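Local coordinates for protein serine protease pet (Escherichia coli, PDB 4OM9) that probably cleaves host proteins such as alpha-fodrin as the serine protease passenger domain of an autotransporter enterotoxin, at residues A71-A74 and S78-N81; T98-S103 and G188-Y193; N201-G206 and Q238-T243. One frame throughout, in Å; residues are numbered along the deposited sequence.

Contact 1 of 3, residues A71-A74 and S78-N81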
loop_
_atom_site.group_PDB
_atom_site.type_symbol
_atom_site.label_atom_id
_atom_site.label_comp_id
_atom_site.label_asym_id
_atom_site.label_seq_id
_atom_site.Cartn_x
_atom_site.Cartn_y
_atom_site.Cartn_z
ATOM N N ALA A 71 19.392 -17.544 -35.335
ATOM C CA ALA A 71 19.139 -18.662 -36.261
ATOM C C ALA A 71 19.749 -19.980 -35.805
ATOM O O ALA A 71 19.092 -21.020 -35.884
ATOM C CB ALA A 71 19.652 -18.321 -37.691
ATOM N N HIS A 72 20.994 -19.951 -35.329
ATOM C CA HIS A 72 21.669 -21.193 -34.948
ATOM C C HIS A 72 21.210 -21.672 -33.570
ATOM O O HIS A 72 21.807 -22.578 -32.984
ATOM C CB HIS A 72 23.201 -21.031 -35.002
ATOM C CG HIS A 72 23.801 -20.318 -33.825
ATOM N ND1 HIS A 72 23.714 -18.954 -33.651
ATOM C CD2 HIS A 72 24.541 -20.783 -32.789
ATOM C CE1 HIS A 72 24.357 -18.608 -32.547
ATOM N NE2 HIS A 72 24.867 -19.699 -32.008
ATOM N N ASN A 73 20.138 -21.063 -33.067
ATOM C CA ASN A 73 19.444 -21.574 -31.893
ATOM C C ASN A 73 18.500 -22.710 -32.280
ATOM O O ASN A 73 17.881 -23.340 -31.421
ATOM C CB ASN A 73 18.669 -20.460 -31.186
ATOM C CG ASN A 73 19.284 -20.080 -29.848
ATOM O OD1 ASN A 73 20.405 -20.483 -29.530
ATOM N ND2 ASN A 73 18.550 -19.298 -29.056
ATOM N N ALA A 74 18.387 -22.958 -33.582
ATOM C CA ALA A 74 17.626 -24.094 -34.077
ATOM C C ALA A 74 18.309 -25.391 -33.660
ATOM O O ALA A 74 17.651 -26.352 -33.265
ATOM C CB ALA A 74 17.481 -24.024 -35.587
ATOM N N SER A 78 15.937 -27.054 -28.754
ATOM C CA SER A 78 14.958 -26.001 -28.984
ATOM C C SER A 78 15.523 -24.645 -28.578
ATOM O O SER A 78 15.831 -23.814 -29.438
ATOM C CB SER A 78 13.665 -26.265 -28.226
ATOM O OG SER A 78 12.891 -25.083 -28.160
ATOM N N SER A 79 15.645 -24.433 -27.264
ATOM C CA SER A 79 15.993 -23.142 -26.669
ATOM C C SER A 79 14.990 -22.056 -27.048
ATOM O O SER A 79 14.586 -21.265 -26.194
ATOM C CB SER A 79 17.404 -22.704 -27.070
ATOM O OG SER A 79 17.422 -22.213 -28.399
ATOM N N ALA A 80 14.594 -22.020 -28.323
ATOM C CA ALA A 80 13.679 -21.002 -28.829
ATOM C C ALA A 80 12.541 -21.565 -29.690
ATOM O O ALA A 80 11.649 -20.819 -30.068
ATOM C CB ALA A 80 14.455 -19.949 -29.618
ATOM N N ASN A 81 12.560 -22.860 -29.994
ATOM C CA ASN A 81 11.439 -23.482 -30.716
ATOM C C ASN A 81 10.198 -23.669 -29.815
ATOM O O ASN A 81 9.085 -23.752 -30.302
ATOM C CB ASN A 81 11.858 -24.840 -31.319
ATOM C CG ASN A 81 12.674 -24.691 -32.618
ATOM O OD1 ASN A 81 12.208 -25.061 -33.702
ATOM N ND2 ASN A 81 13.878 -24.144 -32.514
#
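One face of the N73 carboxamide is taken by the hydroxyl of S79, whose OG stands almost straight above the amide carbon, 3.2 Å from N73 CG; the opposite face is turned away from 78-81. At the amide's nitrogen end the methyl of A80 comes up alongside, A80 CB lying 4.2 Å from N73 ND2. The loop they belong to follows strand 66-70 in the first half of a chymotrypsin-like protease fold, and it carries H72, probably the triad histidine by its place in the family. Although N73 ND2 is also 3.2 Å from S79 OG, the angle is too poor for a hydrogen bond, because the hydroxyl lies over the plane and not where the N-H groups point. ND2 is satisfied instead by the carbonyl of S208, the first serine of the GDSGS sequence. N73 thus ties the histidine loop to the probable nucleophile loop, and it does so with its CG off the staggered positions (chi1 -110°). S79 OG is folded back between its own backbone N and carbonyl carbon (chi1 77°), a turn that, as modelled, brings it over the amide. Bonds to the S78 carbonyl from the next two residues are modelled too short to be trusted, so the local path of the chain there is somewhat doubtful. Elsewhere the two arms are held by outside partners: R95 binds the A71 carbonyl, N56 the S79 carbonyl, and Q83 and Q105 that of A80. Within the first arm, A74 N closes a turn onto A71 O at 3.1 Å. The second flat group, the N81 carboxamide, approaches nitrogen first and makes a looser contact, with N81 ND2 4.1 Å from A74 CA.

Contact 2 of 3, residues T98-S103 and G188-Y193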
loop_
_atom_site.group_PDB
_atom_site.type_symbol
_atom_site.label_atom_id
_atom_site.label_comp_id
_atom_site.label_asym_id
_atom_site.label_seq_id
_atom_site.Cartn_x
_atom_site.Cartn_y
_atom_site.Cartn_z
ATOM N N THR A 98 18.472 -15.268 -41.720
ATOM C CA THR A 98 19.292 -14.361 -42.495
ATOM C C THR A 98 20.754 -14.730 -42.289
ATOM O O THR A 98 21.101 -15.275 -41.242
ATOM C CB THR A 98 18.996 -12.906 -42.066
ATOM O OG1 THR A 98 18.688 -12.097 -43.205
ATOM C CG2 THR A 98 20.137 -12.298 -41.266
ATOM N N GLY A 99 21.603 -14.467 -43.282
ATOM C CA GLY A 99 23.021 -14.788 -43.197
ATOM C C GLY A 99 23.707 -14.189 -41.969
ATOM O O GLY A 99 24.697 -14.720 -41.455
ATOM N N ASN A 100 23.168 -13.076 -41.492
ATOM C CA ASN A 100 23.657 -12.439 -40.286
ATOM C C ASN A 100 23.078 -13.073 -38.996
ATOM O O ASN A 100 23.245 -12.505 -37.905
ATOM C CB ASN A 100 23.332 -10.940 -40.329
ATOM C CG ASN A 100 24.316 -10.094 -39.518
ATOM O OD1 ASN A 100 25.528 -10.361 -39.484
ATOM N ND2 ASN A 100 23.789 -9.059 -38.869
ATOM N N ASP A 101 22.398 -14.225 -39.149
ATOM C CA ASP A 101 21.973 -15.097 -38.033
ATOM C C ASP A 101 20.672 -14.589 -37.412
ATOM O O ASP A 101 20.290 -14.971 -36.301
ATOM C CB ASP A 101 23.090 -15.217 -36.972
ATOM C CG ASP A 101 22.779 -16.225 -35.866
ATOM O OD1 ASP A 101 22.085 -17.225 -36.119
ATOM O OD2 ASP A 101 23.250 -16.016 -34.721
ATOM N N PHE A 102 19.970 -13.740 -38.153
ATOM C CA PHE A 102 18.720 -13.204 -37.658
ATOM C C PHE A 102 17.609 -14.239 -37.840
ATOM O O PHE A 102 17.593 -14.982 -38.828
ATOM C CB PHE A 102 18.373 -11.899 -38.370
ATOM C CG PHE A 102 17.036 -11.352 -37.988
ATOM C CD1 PHE A 102 16.860 -10.693 -36.772
ATOM C CD2 PHE A 102 15.942 -11.517 -38.831
ATOM C CE1 PHE A 102 15.624 -10.194 -36.408
ATOM C CE2 PHE A 102 14.687 -11.026 -38.481
ATOM C CZ PHE A 102 14.518 -10.370 -37.261
ATOM N N SER A 103 16.679 -14.279 -36.885
ATOM C CA SER A 103 15.532 -15.165 -36.984
ATOM C C SER A 103 14.244 -14.503 -36.511
ATOM O O SER A 103 14.139 -14.092 -35.362
ATOM C CB SER A 103 15.770 -16.445 -36.188
ATOM O OG SER A 103 14.641 -17.312 -36.299
ATOM N N GLY A 188 28.192 -10.878 -41.471
ATOM C CA GLY A 188 27.836 -9.490 -41.709
ATOM C C GLY A 188 28.116 -8.619 -40.490
ATOM O O GLY A 188 28.616 -9.093 -39.468
ATOM N N ASN A 189 27.803 -7.333 -40.605
ATOM C CA ASN A 189 28.036 -6.390 -39.522
ATOM C C ASN A 189 27.173 -6.645 -38.277
ATOM O O ASN A 189 25.966 -6.885 -38.387
ATOM C CB ASN A 189 27.810 -4.974 -40.030
ATOM C CG ASN A 189 29.012 -4.440 -40.777
ATOM O OD1 ASN A 189 30.036 -5.120 -40.885
ATOM N ND2 ASN A 189 28.900 -3.221 -41.293
ATOM N N LYS A 190 27.801 -6.587 -37.101
ATOM C CA LYS A 190 27.125 -6.878 -35.842
ATOM C C LYS A 190 27.529 -5.915 -34.735
ATOM O O LYS A 190 28.666 -5.455 -34.669
ATOM C CB LYS A 190 27.416 -8.316 -35.391
ATOM C CG LYS A 190 26.763 -9.418 -36.247
ATOM C CD LYS A 190 26.996 -10.785 -35.607
ATOM C CE LYS A 190 26.350 -11.894 -36.394
ATOM N NZ LYS A 190 26.916 -11.965 -37.784
ATOM N N VAL A 191 26.592 -5.631 -33.840
ATOM C CA VAL A 191 26.861 -4.730 -32.737
ATOM C C VAL A 191 27.636 -5.467 -31.664
ATOM O O VAL A 191 27.345 -6.611 -31.332
ATOM C CB VAL A 191 25.570 -4.142 -32.180
ATOM C CG1 VAL A 191 25.821 -3.390 -30.868
ATOM C CG2 VAL A 191 24.952 -3.226 -33.210
ATOM N N GLU A 192 28.668 -4.804 -31.154
ATOM C CA GLU A 192 29.562 -5.406 -30.184
ATOM C C GLU A 192 29.431 -4.660 -28.876
ATOM O O GLU A 192 29.386 -3.429 -28.859
ATOM C CB GLU A 192 31.008 -5.373 -30.691
ATOM C CG GLU A 192 32.052 -5.904 -29.704
ATOM C CD GLU A 192 33.489 -5.562 -30.146
ATOM O OE1 GLU A 192 34.007 -4.516 -29.705
ATOM O OE2 GLU A 192 34.087 -6.325 -30.934
ATOM N N TYR A 193 29.331 -5.396 -27.774
ATOM C CA TYR A 193 29.273 -4.717 -26.493
ATOM C C TYR A 193 30.193 -5.349 -25.465
ATOM O O TYR A 193 30.683 -6.474 -25.631
ATOM C CB TYR A 193 27.820 -4.628 -25.970
ATOM C CG TYR A 193 27.171 -5.823 -25.251
ATOM C CD1 TYR A 193 27.730 -6.374 -24.100
ATOM C CD2 TYR A 193 25.927 -6.306 -25.659
ATOM C CE1 TYR A 193 27.114 -7.412 -23.415
ATOM C CE2 TYR A 193 25.287 -7.354 -24.974
ATOM C CZ TYR A 193 25.896 -7.898 -23.849
ATOM O OH TYR A 193 25.316 -8.930 -23.148
HETATM O O HOH W 1 26.152 -14.235 -38.883
#
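The ammonium of K190 is gripped from several directions: K190 NZ donates to N100 OD1 at 2.7 Å and to a water at 2.6 Å, and beyond the two segments it reaches T185 OG1 and, weakly, the V186 carbonyl. The same water donates a hydrogen bond to G99 O. Against N100 the lysine nitrogen stands above the carbonyl plane, 50° out of it, and not on a lone pair. Its chain runs extended until the last torsion, where a bend (chi4 61°) swings NZ onto the amide oxygen. The other end of that amide is fixed as well, N100 ND2 donating to N189 O at 3.1 Å with an N-H...O angle of 145°. Held at both ends, the carboxamide has little freedom to flip. Its oxygen also sits 3.3 Å from the G188 carbonyl carbon, beside a residue with no side chain to keep it away. N100 occupies the third position of a type I turn, T98 to D101, followed by a G1 bulge at D101. This hairpin joins strands 88-97 and 102-107 of the first sheet and meets strand 188-195 of the second, with T243 of neighbouring strand 239-244 bound to the N100 carbonyl.

Contact 3 of 3, residues N201-G206 and Q238-T243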
loop_
_atom_site.group_PDB
_atom_site.type_symbol
_atom_site.label_atom_id
_atom_site.label_comp_id
_atom_site.label_asym_id
_atom_site.label_seq_id
_atom_site.Cartn_x
_atom_site.Cartn_y
_atom_site.Cartn_z
ATOM N N ASN A 201 27.519 -9.268 -15.603
ATOM C CA ASN A 201 26.928 -10.519 -15.964
ATOM C C ASN A 201 27.445 -10.893 -17.352
ATOM O O ASN A 201 27.004 -10.334 -18.346
ATOM C CB ASN A 201 25.409 -10.396 -15.934
ATOM C CG ASN A 201 24.716 -11.710 -16.193
ATOM O OD1 ASN A 201 25.368 -12.729 -16.435
ATOM N ND2 ASN A 201 23.384 -11.701 -16.117
ATOM N N LEU A 202 28.401 -11.811 -17.411
ATOM C CA LEU A 202 29.000 -12.171 -18.681
ATOM C C LEU A 202 28.093 -13.126 -19.461
ATOM O O LEU A 202 27.343 -13.916 -18.876
ATOM C CB LEU A 202 30.378 -12.799 -18.476
ATOM C CG LEU A 202 31.370 -11.975 -17.645
ATOM C CD1 LEU A 202 32.610 -12.797 -17.377
ATOM C CD2 LEU A 202 31.721 -10.652 -18.316
ATOM N N THR A 203 28.188 -13.057 -20.783
ATOM C CA THR A 203 27.367 -13.885 -21.645
ATOM C C THR A 203 27.837 -15.334 -21.665
ATOM O O THR A 203 29.031 -15.619 -21.744
ATOM C CB THR A 203 27.365 -13.322 -23.064
ATOM O OG1 THR A 203 27.114 -11.911 -23.006
ATOM C CG2 THR A 203 26.304 -14.000 -23.929
ATOM N N THR A 204 26.878 -16.243 -21.589
ATOM C CA THR A 204 27.119 -17.680 -21.641
ATOM C C THR A 204 26.427 -18.227 -22.885
ATOM O O THR A 204 25.624 -17.520 -23.495
ATOM C CB THR A 204 26.579 -18.383 -20.384
ATOM O OG1 THR A 204 25.144 -18.205 -20.314
ATOM C CG2 THR A 204 27.229 -17.786 -19.140
ATOM N N ASN A 205 26.720 -19.471 -23.258
ATOM C CA ASN A 205 26.136 -20.060 -24.470
ATOM C C ASN A 205 24.595 -20.083 -24.445
ATOM O O ASN A 205 23.946 -19.704 -25.425
ATOM C CB ASN A 205 26.677 -21.475 -24.688
ATOM C CG ASN A 205 28.168 -21.489 -24.985
ATOM O OD1 ASN A 205 28.706 -20.545 -25.561
ATOM N ND2 ASN A 205 28.843 -22.562 -24.588
ATOM N N GLY A 206 24.014 -20.490 -23.319
ATOM C CA GLY A 206 22.572 -20.520 -23.177
ATOM C C GLY A 206 21.904 -19.159 -23.305
ATOM O O GLY A 206 20.678 -19.079 -23.391
ATOM N N GLN A 238 35.312 -9.465 -21.993
ATOM C CA GLN A 238 34.531 -10.301 -22.907
ATOM C C GLN A 238 33.631 -9.426 -23.760
ATOM O O GLN A 238 32.983 -8.510 -23.259
ATOM C CB GLN A 238 33.685 -11.316 -22.133
ATOM C CG GLN A 238 32.832 -12.241 -23.010
ATOM C CD GLN A 238 31.592 -12.762 -22.283
ATOM O OE1 GLN A 238 30.697 -11.988 -21.948
ATOM N NE2 GLN A 238 31.544 -14.069 -22.023
ATOM N N LYS A 239 33.643 -9.668 -25.057
ATOM C CA LYS A 239 32.796 -8.926 -25.955
ATOM C C LYS A 239 31.584 -9.785 -26.322
ATOM O O LYS A 239 31.692 -11.021 -26.443
ATOM C CB LYS A 239 33.580 -8.523 -27.206
ATOM C CG LYS A 239 34.806 -7.644 -26.962
ATOM C CD LYS A 239 34.384 -6.183 -26.757
ATOM C CE LYS A 239 35.554 -5.216 -26.570
ATOM N NZ LYS A 239 36.358 -5.520 -25.361
ATOM N N THR A 240 30.434 -9.147 -26.518
ATOM C CA THR A 240 29.274 -9.863 -27.036
ATOM C C THR A 240 28.786 -9.268 -28.356
ATOM O O THR A 240 28.749 -8.055 -28.532
ATOM C CB THR A 240 28.121 -9.865 -26.017
ATOM O OG1 THR A 240 28.570 -10.476 -24.803
ATOM C CG2 THR A 240 26.945 -10.648 -26.558
ATOM N N TYR A 241 28.405 -10.123 -29.288
ATOM C CA TYR A 241 27.912 -9.629 -30.553
ATOM C C TYR A 241 26.410 -9.812 -30.643
ATOM O O TYR A 241 25.882 -10.864 -30.305
ATOM C CB TYR A 241 28.627 -10.328 -31.711
ATOM C CG TYR A 241 30.104 -10.096 -31.616
ATOM C CD1 TYR A 241 30.879 -10.847 -30.738
ATOM C CD2 TYR A 241 30.720 -9.092 -32.344
ATOM C CE1 TYR A 241 32.220 -10.634 -30.613
ATOM C CE2 TYR A 241 32.076 -8.868 -32.217
ATOM C CZ TYR A 241 32.815 -9.650 -31.353
ATOM O OH TYR A 241 34.169 -9.454 -31.197
ATOM N N VAL A 242 25.745 -8.750 -31.078
ATOM C CA VAL A 242 24.316 -8.754 -31.279
ATOM C C VAL A 242 23.950 -8.673 -32.754
ATOM O O VAL A 242 24.380 -7.758 -33.466
ATOM C CB VAL A 242 23.650 -7.588 -30.560
ATOM C CG1 VAL A 242 22.138 -7.776 -30.567
ATOM C CG2 VAL A 242 24.194 -7.457 -29.131
ATOM N N THR A 243 23.148 -9.632 -33.204
ATOM C CA THR A 243 22.538 -9.549 -34.530
ATOM C C THR A 243 21.498 -8.444 -34.503
ATOM O O THR A 243 20.527 -8.534 -33.772
ATOM C CB THR A 243 21.895 -10.882 -34.946
ATOM O OG1 THR A 243 22.930 -11.850 -35.148
ATOM C CG2 THR A 243 21.070 -10.730 -36.227
#
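Q238 lays its carboxamide against the backbone of T203 and bonds to both sides of that one residue. T203 N donates to Q238 OE1 at 3.0 Å, in the carbonyl plane and on a lone pair, with an N-H...O angle of 151°. In return Q238 NE2 donates to T203 O, also at 3.0 Å and on a lone pair, though this acceptor lies 23° out of the glutamine's amide plane. The paired bonds leave the amide no easy rotation. Its reach comes from an outstretched chain: CG points opposite the backbone N (chi1 -180°), and the chain stays extended past it. The contact joins the start of strand 239-244, which lies between strands 188-195 and 221-232 in the second sheet of the chymotrypsin-like fold, to the loop that leads into the GDSGS sequence starting at G206. Next along the strand, T240 meets T203 tip to tip, their OG1 atoms 2.7 Å apart in a hydrogen bond that either could donate. Both threonines use the same conformer, OG1 opposite the carbonyl carbon and CG2 opposite the backbone N. Y193 and I231, from strands 188-195 and 221-232, pack against the T203 side chain. L202 adds an apolar flank, its side chain slanting past that of Q238, with L202 CB 3.6 Å from Q238 OE1.

The three contacts gather near what is probably the catalytic triad, made, as in related chymotrypsin-like proteases, by H72 of contact 1, D101 of contact 2 and S208, just beyond the 201-206 arm of contact 3. Contacts 1 and 2 have centres about 15 Å apart and meet directly: H72 N lies 3.0 Å from D101 OD1 in a hydrogen bond, so the aspartate holds the histidine's backbone. Contacts 2 and 3, about 13 Å between centres, share a sheet, with V242 N 2.7 Å from V191 O between strands 239-244 and 188-195. Contacts 1 and 3, with centres about 16 Å apart, do not touch; their nearest atoms are about 5 Å apart.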